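Long-range contacts in polyketide synthase (Lyngbya majuscula 19L, PDB 3QIT), which probably hydrolyses the thioester of the finished polyketide chain and, as a decarboxylating thioesterase, forms the terminal alkene of curacin A: residues L30-I35 against P59-H64; V100-G105 against I124-P129. All coordinates share one frame; numbering follows the deposited sequence.

Contact 1 (L30-I35 against P59-H64); sequences LCIHGI and PDLFGH
At I32 and P59, whose CA atoms lie 6.8 Å apart, the ends of two neighbouring parallel strands of the alpha/beta hydrolase sheet part, and a water joins the backbones: it donates to C31 O and P59 O and accepts from H33 N. On the strand side of the water the P59 ring packs against segment 30-35, CD against L30 CD1 at 3.7 Å and CG toward I32 CD1. The H33 side chain then bridges the two loops. Its CG sits between the backbone N and the carbonyl carbon (chi1 67°), which swings the imidazole across to the other loop. There NE2 accepts the L61 N-H at 3.0 Å in an almost straight bond, the donor tilted 23° from the ring plane. The second nitrogen, ND1, donates to G34 O at 2.8 Å, in the ring plane, so both nitrogens are used and the ring cannot readily turn. ND1 is thus the protonated nitrogen, and NE2 the acceptor. L61 runs alongside the imidazole in the opposite direction, and its CD2 reaches I32 CG2. D60, pointing away, is held by G39 and by a salt bridge to R188. H64 closes the type II turn that starts at L61; its ND1 donates to F62 O, its NE2 is bonded to L36 N, and its ring lies obliquely to that of H33, CD2 3.5 Å from H33 CE1.

Contact 2 (V100-G105 against I124-P129); sequences VGHSMG and ILVELP
V100 and I124 lie side by side on one face of the sheet, pointing the same way, with V100 CG2 3.9 Å from I124 CD1. The other valine branch, CG1, is anti to the backbone N (chi1 -175°) and leans forward along the strand toward V126 CG2 at 4.2 Å. An alanine at V100 would lose both methyl branches and would probably leave I124 CD1 and V126 CG2 without their neighbour, opening a gap beneath I283 of helix 276-284. Farther along the same face H102 crosses V126 at a slant: V126 CG1 meets the imidazole in its plane at the CD2 edge, 3.9 Å away, while S103 CB lies over one ring face. H102 NE2 is bonded to H269 O, which fixes the ring at its far end. Beneath these side chains the two strands run parallel, their axes 13° apart, joined by G101 N to I124 O, V126 N to G101 O and, at 2.9 Å, S103 N to V126 O. G101 must lack a side chain, since a CB would collide with G105 O. Beyond the strands P129 CD packs on S103 O at 3.4 Å, and E127 turns its carboxylate away to S242, G239 and H269. S103 has a strained backbone (phi 55°) in the sharp turn from strand to helix. With G101 and G105 it fits the GxSxG nucleophile elbow, and with E127 and H269 it is consistent with the Ser-His-Glu catalytic triad of an alpha/beta hydrolase thioesterase.

In the fold
After strands 5-11 and 14-21, strand 28-32 opens the first of the two loops; helix 43-51 and strand 55-59 follow, and contact 1 closes that loop where 59-64 comes back beside 30-35. The chain then passes through helix 78-91 into strand 97-102, and contact 2 closes a second loop, the beta-alpha-beta crossover through helix 104-115 to strand 120-126. The two loops are in series and neither nest nor cross. They meet in space because strands 28-32 and 97-102 are neighbours in the sheet: L30 and I32 pair with V100 through probable backbone hydrogen bonds. Above the strand ends, M104 CE packs on L61 CD1, so the 59-64 loop also rests against the start of helix 104-115.

Contact 1 (L30-I35 against P59-H64)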
ATOM      1  N   LEU B  30     -12.858  22.072  -1.948  1.00 13.78           N
ATOM      2  CA  LEU B  30     -11.774  21.113  -2.170  1.00 15.25           C
ATOM      3  C   LEU B  30     -12.240  20.108  -3.241  1.00 17.29           C
ATOM      4  O   LEU B  30     -13.244  19.425  -3.051  1.00 17.51           O
ATOM      5  CB  LEU B  30     -11.411  20.420  -0.856  1.00 15.89           C
ATOM      6  CG  LEU B  30     -10.388  19.263  -0.920  1.00 15.94           C
ATOM      7  CD1 LEU B  30      -9.061  19.782  -1.460  1.00 17.86           C
ATOM      8  CD2 LEU B  30     -10.194  18.723   0.481  1.00 15.31           C
ATOM      9  N   CYS B  31     -11.497  20.018  -4.348  1.00 14.50           N
ATOM     10  CA  CYS B  31     -11.883  19.204  -5.519  1.00 11.29           C
ATOM     11  C   CYS B  31     -10.835  18.097  -5.732  1.00 12.76           C
ATOM     12  O   CYS B  31      -9.637  18.382  -5.792  1.00 15.25           O
ATOM     13  CB  CYS B  31     -11.895  20.043  -6.792  1.00 12.70           C
ATOM     14  SG  CYS B  31     -13.038  21.465  -6.694  1.00 20.27           S
ATOM     15  N   ILE B  32     -11.308  16.861  -5.882  1.00 13.53           N
ATOM     16  CA  ILE B  32     -10.430  15.696  -6.067  0.50 11.70           C
ATOM     17  C   ILE B  32     -10.660  15.123  -7.477  1.00 13.95           C
ATOM     18  O   ILE B  32     -11.771  14.624  -7.801  1.00 14.29           O
ATOM     19  CB  ILE B  32     -10.703  14.586  -4.982  0.50 11.15           C
ATOM     20  CG1 ILE B  32     -10.734  15.183  -3.557  0.50 13.21           C
ATOM     21  CG2 ILE B  32      -9.659  13.443  -5.089  0.50 12.65           C
ATOM     22  CD1 ILE B  32      -9.434  15.846  -3.114  0.50 11.53           C
ATOM     23  N   HIS B  33      -9.630  15.222  -8.327  1.00 13.98           N
ATOM     24  CA  HIS B  33      -9.690  14.698  -9.705  1.00 12.76           C
ATOM     25  C   HIS B  33      -9.671  13.157  -9.751  1.00 14.36           C
ATOM     26  O   HIS B  33      -9.420  12.517  -8.761  1.00 14.80           O
ATOM     27  CB  HIS B  33      -8.537  15.272 -10.569  1.00 12.35           C
ATOM     28  CG  HIS B  33      -7.165  14.814 -10.173  1.00 13.69           C
ATOM     29  ND1 HIS B  33      -6.681  13.577 -10.534  1.00 13.07           N
ATOM     30  CD2 HIS B  33      -6.173  15.413  -9.464  1.00 15.02           C
ATOM     31  CE1 HIS B  33      -5.444  13.429 -10.071  1.00 16.15           C
ATOM     32  NE2 HIS B  33      -5.113  14.524  -9.418  1.00 15.25           N
ATOM     33  N   GLY B  34      -9.961  12.598 -10.925  1.00 15.77           N
ATOM     34  CA  GLY B  34      -9.946  11.144 -11.108  1.00 17.19           C
ATOM     35  C   GLY B  34      -8.636  10.653 -11.707  1.00 17.89           C
ATOM     36  O   GLY B  34      -7.685  11.419 -11.927  1.00 15.60           O
ATOM     37  N   ILE B  35      -8.599   9.358 -12.000  1.00 15.04           N
ATOM     38  CA  ILE B  35      -7.347   8.724 -12.397  1.00 13.33           C
ATOM     39  C   ILE B  35      -6.839   9.308 -13.711  1.00 15.65           C
ATOM     40  O   ILE B  35      -7.611   9.583 -14.638  1.00 19.00           O
ATOM     41  CB  ILE B  35      -7.521   7.162 -12.482  1.00 18.32           C
ATOM     42  CG1 ILE B  35      -6.172   6.459 -12.479  1.00 19.04           C
ATOM     43  CG2 ILE B  35      -8.335   6.742 -13.702  1.00 20.98           C
ATOM     44  CD1 ILE B  35      -5.485   6.499 -11.168  1.00 22.37           C
ATOM     45  N   PRO B  59      -5.793  19.401  -5.293  1.00 14.28           N
ATOM     46  CA  PRO B  59      -4.466  18.745  -5.223  1.00 13.36           C
ATOM     47  C   PRO B  59      -4.269  17.841  -6.416  1.00 15.11           C
ATOM     48  O   PRO B  59      -5.230  17.228  -6.910  1.00 17.36           O
ATOM     49  CB  PRO B  59      -4.552  17.887  -3.958  1.00 16.87           C
ATOM     50  CG  PRO B  59      -6.000  17.692  -3.730  1.00 21.34           C
ATOM     51  CD  PRO B  59      -6.697  18.913  -4.235  1.00 16.06           C
ATOM     52  N   ASP B  60      -3.024  17.757  -6.888  1.00 13.85           N
ATOM     53  CA  ASP B  60      -2.655  16.682  -7.802  1.00 12.40           C
ATOM     54  C   ASP B  60      -2.442  15.429  -6.929  1.00 12.89           C
ATOM     55  O   ASP B  60      -1.643  15.440  -5.976  1.00 12.52           O
ATOM     56  CB  ASP B  60      -1.324  16.995  -8.511  1.00 14.47           C
ATOM     57  CG  ASP B  60      -1.423  18.099  -9.573  1.00 16.15           C
ATOM     58  OD1 ASP B  60      -2.427  18.213 -10.303  1.00 17.03           O
ATOM     59  OD2 ASP B  60      -0.440  18.865  -9.694  1.00 16.27           O
ATOM     60  N   LEU B  61      -3.095  14.327  -7.249  1.00 14.03           N
ATOM     61  CA  LEU B  61      -2.824  13.081  -6.534  1.00 13.79           C
ATOM     62  C   LEU B  61      -1.389  12.647  -6.826  1.00 16.00           C
ATOM     63  O   LEU B  61      -0.847  13.021  -7.880  1.00 13.58           O
ATOM     64  CB  LEU B  61      -3.842  12.010  -6.941  1.00 16.42           C
ATOM     65  CG  LEU B  61      -5.295  12.308  -6.562  1.00 17.12           C
ATOM     66  CD1 LEU B  61      -6.206  11.214  -7.134  1.00 20.69           C
ATOM     67  CD2 LEU B  61      -5.449  12.440  -5.022  1.00 16.57           C
ATOM     68  N   PHE B  62      -0.750  11.905  -5.914  1.00 12.65           N
ATOM     69  CA  PHE B  62       0.638  11.464  -6.177  1.00 11.02           C
ATOM     70  C   PHE B  62       0.711  10.734  -7.510  1.00 13.36           C
ATOM     71  O   PHE B  62      -0.232  10.032  -7.902  1.00 14.27           O
ATOM     72  CB  PHE B  62       1.180  10.552  -5.071  1.00 12.85           C
ATOM     73  CG  PHE B  62       1.573  11.290  -3.797  1.00 12.19           C
ATOM     74  CD1 PHE B  62       2.441  12.381  -3.834  1.00 15.25           C
ATOM     75  CD2 PHE B  62       1.089  10.856  -2.578  1.00 13.00           C
ATOM     76  CE1 PHE B  62       2.795  13.069  -2.615  1.00 13.33           C
ATOM     77  CE2 PHE B  62       1.442  11.505  -1.383  1.00 14.42           C
ATOM     78  CZ  PHE B  62       2.293  12.614  -1.405  1.00 18.59           C
ATOM     79  N   GLY B  63       1.806  10.960  -8.230  1.00 13.16           N
ATOM     80  CA  GLY B  63       1.975  10.416  -9.575  1.00 16.66           C
ATOM     81  C   GLY B  63       1.242  11.147 -10.695  1.00 14.96           C
ATOM     82  O   GLY B  63       1.380  10.777 -11.854  1.00 15.96           O
ATOM     83  N   HIS B  64       0.462  12.177 -10.355  1.00 12.46           N
ATOM     84  CA  HIS B  64      -0.349  12.913 -11.336  1.00 12.79           C
ATOM     85  C   HIS B  64       0.107  14.363 -11.345  1.00 15.10           C
ATOM     86  O   HIS B  64       0.659  14.857 -10.362  1.00 13.71           O
ATOM     87  CB  HIS B  64      -1.825  12.929 -10.912  1.00 11.48           C
ATOM     88  CG  HIS B  64      -2.497  11.586 -10.966  1.00 11.50           C
ATOM     89  ND1 HIS B  64      -2.242  10.573 -10.063  1.00 13.90           N
ATOM     90  CD2 HIS B  64      -3.444  11.112 -11.806  1.00 14.94           C
ATOM     91  CE1 HIS B  64      -3.000   9.526 -10.348  1.00 16.33           C
ATOM     92  NE2 HIS B  64      -3.730   9.820 -11.413  1.00 16.48           N
TER
HETATM   93  O   HOH W   1      -7.869  17.493  -7.732  1.00 14.45           O

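Contact 2 (V100-G105 against I124-P129)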
ATOM      1  N   VAL B 100     -15.666  18.094  -3.287  1.00 12.39           N
ATOM      2  CA  VAL B 100     -16.190  17.703  -4.593  1.00 12.91           C
ATOM      3  C   VAL B 100     -15.213  16.667  -5.149  1.00 17.26           C
ATOM      4  O   VAL B 100     -13.992  16.850  -5.056  1.00 17.25           O
ATOM      5  CB  VAL B 100     -16.223  18.892  -5.555  1.00 17.63           C
ATOM      6  CG1 VAL B 100     -16.909  18.475  -6.879  1.00 20.01           C
ATOM      7  CG2 VAL B 100     -16.964  20.075  -4.897  1.00 19.37           C
ATOM      8  N   GLY B 101     -15.717  15.586  -5.725  1.00 13.58           N
ATOM      9  CA  GLY B 101     -14.819  14.566  -6.309  1.00 13.14           C
ATOM     10  C   GLY B 101     -15.419  14.071  -7.591  1.00 16.37           C
ATOM     11  O   GLY B 101     -16.641  14.042  -7.713  1.00 15.76           O
ATOM     12  N   HIS B 102     -14.572  13.695  -8.548  1.00 12.39           N
ATOM     13  CA  HIS B 102     -15.038  13.170  -9.833  1.00 12.62           C
ATOM     14  C   HIS B 102     -14.511  11.743 -10.047  1.00 16.77           C
ATOM     15  O   HIS B 102     -13.296  11.513  -9.975  1.00 15.99           O
ATOM     16  CB  HIS B 102     -14.525  14.018 -10.991  1.00 15.78           C
ATOM     17  CG  HIS B 102     -14.858  13.438 -12.330  1.00 17.75           C
ATOM     18  ND1 HIS B 102     -13.905  12.916 -13.178  1.00 20.84           N
ATOM     19  CD2 HIS B 102     -16.047  13.277 -12.954  1.00 17.76           C
ATOM     20  CE1 HIS B 102     -14.495  12.464 -14.274  1.00 17.71           C
ATOM     21  NE2 HIS B 102     -15.793  12.657 -14.159  1.00 20.27           N
ATOM     22  N   SER B 103     -15.416  10.814 -10.336  1.00 15.11           N
ATOM     23  CA  SER B 103     -15.038   9.388 -10.619  1.00 17.59           C
ATOM     24  C   SER B 103     -14.210   8.750  -9.490  1.00 18.14           C
ATOM     25  O   SER B 103     -14.700   8.673  -8.363  1.00 16.56           O
ATOM     26  CB  SER B 103     -14.351   9.283 -11.980  1.00 22.86           C
ATOM     27  OG  SER B 103     -14.291   7.923 -12.377  1.00 22.00           O
ATOM     28  N   MET B 104     -12.977   8.275  -9.746  1.00 17.39           N
ATOM     29  CA  MET B 104     -12.121   7.849  -8.608  1.00 16.73           C
ATOM     30  C   MET B 104     -12.023   8.900  -7.486  1.00 17.59           C
ATOM     31  O   MET B 104     -11.965   8.555  -6.294  1.00 16.76           O
ATOM     32  CB  MET B 104     -10.703   7.437  -9.046  1.00 17.93           C
ATOM     33  CG  MET B 104      -9.849   6.955  -7.864  1.00 24.07           C
ATOM     34  SD  MET B 104      -8.152   6.547  -8.355  1.00 27.99           S
ATOM     35  CE  MET B 104      -7.467   8.188  -8.510  1.00 29.51           C
ATOM     36  N   GLY B 105     -11.977  10.179  -7.861  1.00 15.20           N
ATOM     37  CA  GLY B 105     -11.945  11.236  -6.873  1.00 15.79           C
ATOM     38  C   GLY B 105     -13.211  11.302  -6.029  1.00 16.74           C
ATOM     39  O   GLY B 105     -13.159  11.681  -4.876  1.00 16.08           O
ATOM     40  N   ILE B 124     -20.094  16.549  -2.574  1.00 17.34           N
ATOM     41  CA  ILE B 124     -20.627  16.596  -3.946  1.00 16.30           C
ATOM     42  C   ILE B 124     -19.898  15.511  -4.737  1.00 17.03           C
ATOM     43  O   ILE B 124     -18.679  15.609  -4.966  1.00 16.65           O
ATOM     44  CB  ILE B 124     -20.426  17.990  -4.588  1.00 17.26           C
ATOM     45  CG1 ILE B 124     -21.204  19.024  -3.757  1.00 19.55           C
ATOM     46  CG2 ILE B 124     -20.955  17.985  -6.035  1.00 17.95           C
ATOM     47  CD1 ILE B 124     -20.672  20.398  -3.814  1.00 34.28           C
ATOM     48  N   LEU B 125     -20.650  14.473  -5.117  1.00 15.84           N
ATOM     49  CA  LEU B 125     -20.069  13.272  -5.723  1.00 12.74           C
ATOM     50  C   LEU B 125     -20.419  13.237  -7.195  1.00 16.36           C
ATOM     51  O   LEU B 125     -21.562  12.979  -7.554  1.00 18.58           O
ATOM     52  CB  LEU B 125     -20.580  12.012  -4.990  1.00 14.21           C
ATOM     53  CG  LEU B 125     -20.266  12.061  -3.495  1.00 18.32           C
ATOM     54  CD1 LEU B 125     -20.933  10.877  -2.792  1.00 16.74           C
ATOM     55  CD2 LEU B 125     -18.747  12.061  -3.257  1.00 16.62           C
ATOM     56  N   VAL B 126     -19.441  13.555  -8.045  1.00 15.95           N
ATOM     57  CA  VAL B 126     -19.711  13.647  -9.479  1.00 15.85           C
ATOM     58  C   VAL B 126     -19.291  12.351 -10.128  1.00 19.44           C
ATOM     59  O   VAL B 126     -18.112  11.977 -10.063  1.00 16.68           O
ATOM     60  CB  VAL B 126     -18.957  14.826 -10.130  1.00 16.00           C
ATOM     61  CG1 VAL B 126     -19.348  14.979 -11.609  1.00 19.82           C
ATOM     62  CG2 VAL B 126     -19.297  16.118  -9.389  1.00 19.56           C
ATOM     63  N   GLU B 127     -20.273  11.642 -10.688  1.00 17.06           N
ATOM     64  CA  GLU B 127     -20.036  10.358 -11.369  1.00 20.42           C
ATOM     65  C   GLU B 127     -19.350   9.339 -10.468  1.00 20.30           C
ATOM     66  O   GLU B 127     -18.262   8.809 -10.768  1.00 21.15           O
ATOM     67  CB  GLU B 127     -19.284  10.588 -12.679  1.00 19.93           C
ATOM     68  CG  GLU B 127     -20.198  11.224 -13.748  1.00 22.16           C
ATOM     69  CD  GLU B 127     -21.047  10.190 -14.450  1.00 24.59           C
ATOM     70  OE1 GLU B 127     -20.439   9.253 -15.036  1.00 25.91           O
ATOM     71  OE2 GLU B 127     -22.305  10.288 -14.412  1.00 22.35           O
ATOM     72  N   LEU B 128     -20.012   9.051  -9.355  1.00 19.63           N
ATOM     73  CA  LEU B 128     -19.527   8.091  -8.379  1.00 20.58           C
ATOM     74  C   LEU B 128     -19.632   6.690  -8.951  1.00 19.31           C
ATOM     75  O   LEU B 128     -20.699   6.284  -9.372  1.00 20.87           O
ATOM     76  CB  LEU B 128     -20.367   8.193  -7.094  1.00 19.23           C
ATOM     77  CG  LEU B 128     -19.947   7.223  -5.990  1.00 18.95           C
ATOM     78  CD1 LEU B 128     -18.657   7.708  -5.291  1.00 22.33           C
ATOM     79  CD2 LEU B 128     -21.106   7.035  -4.998  1.00 18.30           C
ATOM     80  N   PRO B 129     -18.502   5.954  -8.994  1.00 17.72           N
ATOM     81  CA  PRO B 129     -18.603   4.560  -9.468  1.00 24.72           C
ATOM     82  C   PRO B 129     -19.020   3.604  -8.351  1.00 27.38           C
ATOM     83  O   PRO B 129     -19.028   3.972  -7.176  1.00 26.76           O
ATOM     84  CB  PRO B 129     -17.183   4.249  -9.965  1.00 24.60           C
ATOM     85  CG  PRO B 129     -16.277   5.292  -9.342  1.00 28.95           C
ATOM     86  CD  PRO B 129     -17.120   6.379  -8.710  1.00 24.55           C
TER